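Local coordinates for Rab5 protein, putative (Plasmodium falciparum, PDB 3CLV) that probably belongs to the Rab branch of the Ras-like small G protein family, with a P-loop nucleotide-binding fold, and holds guanosine-5'-diphosphate, at residues 123-128 with 154-159. Sequence-based numbering, arbitrary orientation.
With GDP (guanosine-5'-diphosphate), chain D.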
loop_
_atom_site.group_PDB
_atom_site.type_symbol
_atom_site.label_atom_id
_atom_site.label_comp_id
_atom_site.label_asym_id
_atom_site.label_seq_id
_atom_site.Cartn_x
_atom_site.Cartn_y
_atom_site.Cartn_z
ATOM N N VAL A 123 9.441 7.476 -14.570
ATOM C CA VAL A 123 9.689 8.755 -15.230
ATOM C C VAL A 123 11.197 9.008 -15.329
ATOM O O VAL A 123 11.937 8.714 -14.412
ATOM C CB VAL A 123 9.025 9.931 -14.420
ATOM C CG1 VAL A 123 9.204 11.275 -15.136
ATOM C CG2 VAL A 123 7.560 9.631 -14.163
ATOM N N PHE A 124 11.639 9.547 -16.457
ATOM C CA PHE A 124 13.003 10.060 -16.565
ATOM C C PHE A 124 12.962 11.431 -17.245
ATOM O O PHE A 124 11.909 11.870 -17.733
ATOM C CB PHE A 124 13.933 9.050 -17.274
ATOM C CG PHE A 124 13.686 8.931 -18.773
ATOM C CD1 PHE A 124 12.702 8.071 -19.262
ATOM C CD2 PHE A 124 14.442 9.669 -19.677
ATOM C CE1 PHE A 124 12.449 7.965 -20.629
ATOM C CE2 PHE A 124 14.198 9.580 -21.061
ATOM C CZ PHE A 124 13.200 8.719 -21.533
ATOM N N ASP A 125 14.109 12.104 -17.231
ATOM C CA ASP A 125 14.271 13.455 -17.764
ATOM C C ASP A 125 15.099 13.286 -19.040
ATOM O O ASP A 125 16.213 12.751 -19.006
ATOM C CB ASP A 125 14.992 14.306 -16.689
ATOM C CG ASP A 125 15.413 15.695 -17.170
ATOM O OD1 ASP A 125 15.215 16.060 -18.357
ATOM O OD2 ASP A 125 15.988 16.420 -16.316
ATOM N N ILE A 126 14.536 13.718 -20.162
ATOM C CA ILE A 126 15.194 13.563 -21.470
ATOM C C ILE A 126 16.556 14.274 -21.564
ATOM O O ILE A 126 17.388 13.920 -22.410
ATOM C CB ILE A 126 14.272 13.932 -22.675
ATOM C CG1 ILE A 126 13.697 15.347 -22.560
ATOM C CG2 ILE A 126 13.145 12.914 -22.826
ATOM C CD1 ILE A 126 14.587 16.436 -23.168
ATOM N N SER A 127 16.770 15.256 -20.681
ATOM C CA SER A 127 17.993 16.069 -20.672
ATOM C C SER A 127 19.076 15.520 -19.749
ATOM O O SER A 127 20.174 16.080 -19.648
ATOM C CB SER A 127 17.669 17.520 -20.302
ATOM O OG SER A 127 17.248 17.641 -18.947
ATOM N N ASN A 128 18.768 14.424 -19.073
ATOM C CA ASN A 128 19.688 13.825 -18.140
ATOM C C ASN A 128 19.687 12.296 -18.301
ATOM O O ASN A 128 18.793 11.608 -17.787
ATOM C CB ASN A 128 19.320 14.243 -16.708
ATOM C CG ASN A 128 20.349 13.814 -15.693
ATOM O OD1 ASN A 128 21.246 13.029 -15.993
ATOM N ND2 ASN A 128 20.221 14.315 -14.472
ATOM N N ALA A 154 8.967 9.845 -20.682
ATOM C CA ALA A 154 10.057 10.742 -21.051
ATOM C C ALA A 154 9.599 12.168 -20.781
ATOM O O ALA A 154 8.931 12.787 -21.621
ATOM C CB ALA A 154 10.433 10.555 -22.525
ATOM N N ASN A 155 9.918 12.682 -19.593
ATOM C CA ASN A 155 9.490 14.025 -19.221
ATOM C C ASN A 155 10.501 15.126 -19.625
ATOM O O ASN A 155 11.685 14.850 -19.842
ATOM C CB ASN A 155 9.148 14.094 -17.720
ATOM C CG ASN A 155 8.381 15.365 -17.338
ATOM O OD1 ASN A 155 7.392 15.732 -17.974
ATOM N ND2 ASN A 155 8.807 16.001 -16.244
ATOM N N LYS A 156 9.998 16.359 -19.719
ATOM C CA LYS A 156 10.799 17.574 -20.009
ATOM C C LYS A 156 11.129 17.759 -21.491
ATOM O O LYS A 156 12.133 18.399 -21.838
ATOM C CB LYS A 156 12.062 17.658 -19.151
ATOM C CG LYS A 156 11.794 17.477 -17.636
ATOM C CD LYS A 156 12.880 18.197 -16.856
ATOM C CE LYS A 156 12.963 17.712 -15.415
ATOM N NZ LYS A 156 13.930 18.527 -14.603
ATOM N N ILE A 157 10.281 17.210 -22.355
ATOM C CA ILE A 157 10.507 17.300 -23.802
ATOM C C ILE A 157 10.501 18.744 -24.314
ATOM O O ILE A 157 11.013 19.008 -25.406
ATOM C CB ILE A 157 9.520 16.431 -24.622
ATOM C CG1 ILE A 157 8.079 16.940 -24.454
ATOM C CG2 ILE A 157 9.727 14.940 -24.282
ATOM C CD1 ILE A 157 7.068 16.306 -25.360
ATOM N N ASP A 158 9.940 19.668 -23.522
ATOM C CA ASP A 158 9.976 21.099 -23.842
ATOM C C ASP A 158 11.400 21.665 -23.868
ATOM O O ASP A 158 11.637 22.724 -24.453
ATOM C CB ASP A 158 9.146 21.885 -22.830
ATOM C CG ASP A 158 9.689 21.755 -21.430
ATOM O OD1 ASP A 158 10.597 22.536 -21.064
ATOM O OD2 ASP A 158 9.230 20.854 -20.707
ATOM N N LYS A 159 12.337 20.989 -23.212
ATOM C CA LYS A 159 13.725 21.454 -23.183
ATOM C C LYS A 159 14.436 21.224 -24.530
ATOM O O LYS A 159 14.010 20.378 -25.334
ATOM C CB LYS A 159 14.496 20.805 -22.031
ATOM C CG LYS A 159 14.026 21.248 -20.632
ATOM C CD LYS A 159 14.783 20.532 -19.533
ATOM C CE LYS A 159 16.153 21.154 -19.340
ATOM N NZ LYS A 159 16.907 20.592 -18.182
HETATM P PB GDP D . 10.674 15.231 -8.738
HETATM O O1B GDP D . 9.382 15.230 -7.987
HETATM O O2B GDP D . 11.851 15.260 -7.789
HETATM O O3B GDP D . 10.824 14.041 -9.652
HETATM O O3A GDP D . 10.773 16.521 -9.716
HETATM P PA GDP D . 10.037 17.951 -9.487
HETATM O O1A GDP D . 10.371 18.502 -8.111
HETATM O O2A GDP D . 8.577 17.927 -9.815
HETATM O "O5'" GDP D . 10.800 18.852 -10.579
HETATM C "C5'" GDP D . 12.209 19.100 -10.515
HETATM C "C4'" GDP D . 12.504 20.368 -11.326
HETATM O "O4'" GDP D . 12.255 20.138 -12.715
HETATM C "C3'" GDP D . 11.669 21.588 -10.947
HETATM O "O3'" GDP D . 12.552 22.707 -11.095
HETATM C "C2'" GDP D . 10.576 21.664 -12.016
HETATM O "O2'" GDP D . 10.087 22.988 -12.272
HETATM C "C1'" GDP D . 11.327 21.110 -13.218
HETATM N N9 GDP D . 10.438 20.409 -14.149
HETATM C C8 GDP D . 9.582 19.410 -13.842
HETATM N N7 GDP D . 8.933 18.997 -14.948
HETATM C C5 GDP D . 9.395 19.733 -15.984
HETATM C C6 GDP D . 9.139 19.807 -17.442
HETATM O O6 GDP D . 8.301 19.038 -17.971
HETATM N N1 GDP D . 9.841 20.720 -18.165
HETATM C C2 GDP D . 10.763 21.553 -17.616
HETATM N N2 GDP D . 11.421 22.426 -18.422
HETATM N N3 GDP D . 11.039 21.556 -16.274
HETATM C C4 GDP D . 10.396 20.670 -15.445
#
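Phe124 and Ala154 pack together where two neighbouring parallel strands, 119-125 and 149-155, end at the nucleotide site. CA of Ala154 sits over one face of the Phe124 ring in a CH-pi contact 4.0 Å from the centroid, while Ala154 CB meets CG2 of Ile126 at 3.6 Å. Two backbone bonds close the register: Asn155 N gives to Phe124 O, and Ile126 N gives to Asn155 O at 3.1 Å, nearly straight (171°). The face carrying Phe124 and Ala154, with Ile126, is tightly packed, and the crossover helix 129-145 lies against Phe124.

The side carrying Asp125 and Lys156 is polar but still buried. The Lys156 chain, extended beyond CG, runs between the Asp125 carboxylate and the guanine of GDP, with CG 3.5 Å from GDP C6. Lys156 NZ reaches GDP O4' and the carbonyl of Ser17, and also makes a long, weak salt bridge of 3.4 Å to Asp125 OD2. Asp125 OD1 is gripped by Ser127 N in an Asx turn and, at 2.6 Å, by Ser127 OG, both from the same face of the carboxylate. The contact loosens at the partly exposed Ser127 and Lys159, thinning to the bond from Lys159 NZ to Ser127 OG.

Asn155, Lys156 and Asp158 form the Asn-Lys-x-Asp guanine-recognition motif of this family. With CG between backbone N and carbonyl carbon (chi1 62°), Asp158 lays its two oxygens along the base: OD2 accepts from GDP N1 at 2.6 Å and OD1 from N2. Asn155 OD1 accepts from Thr183 OG1 and Ala185 N, and ND2 is bonded to Val18 O, tying the motif to strand 179-183 and Val18. The paired acceptors match guanine's N1-H and N2-H, consistent with a preference for guanine over adenine, which lacks both donors.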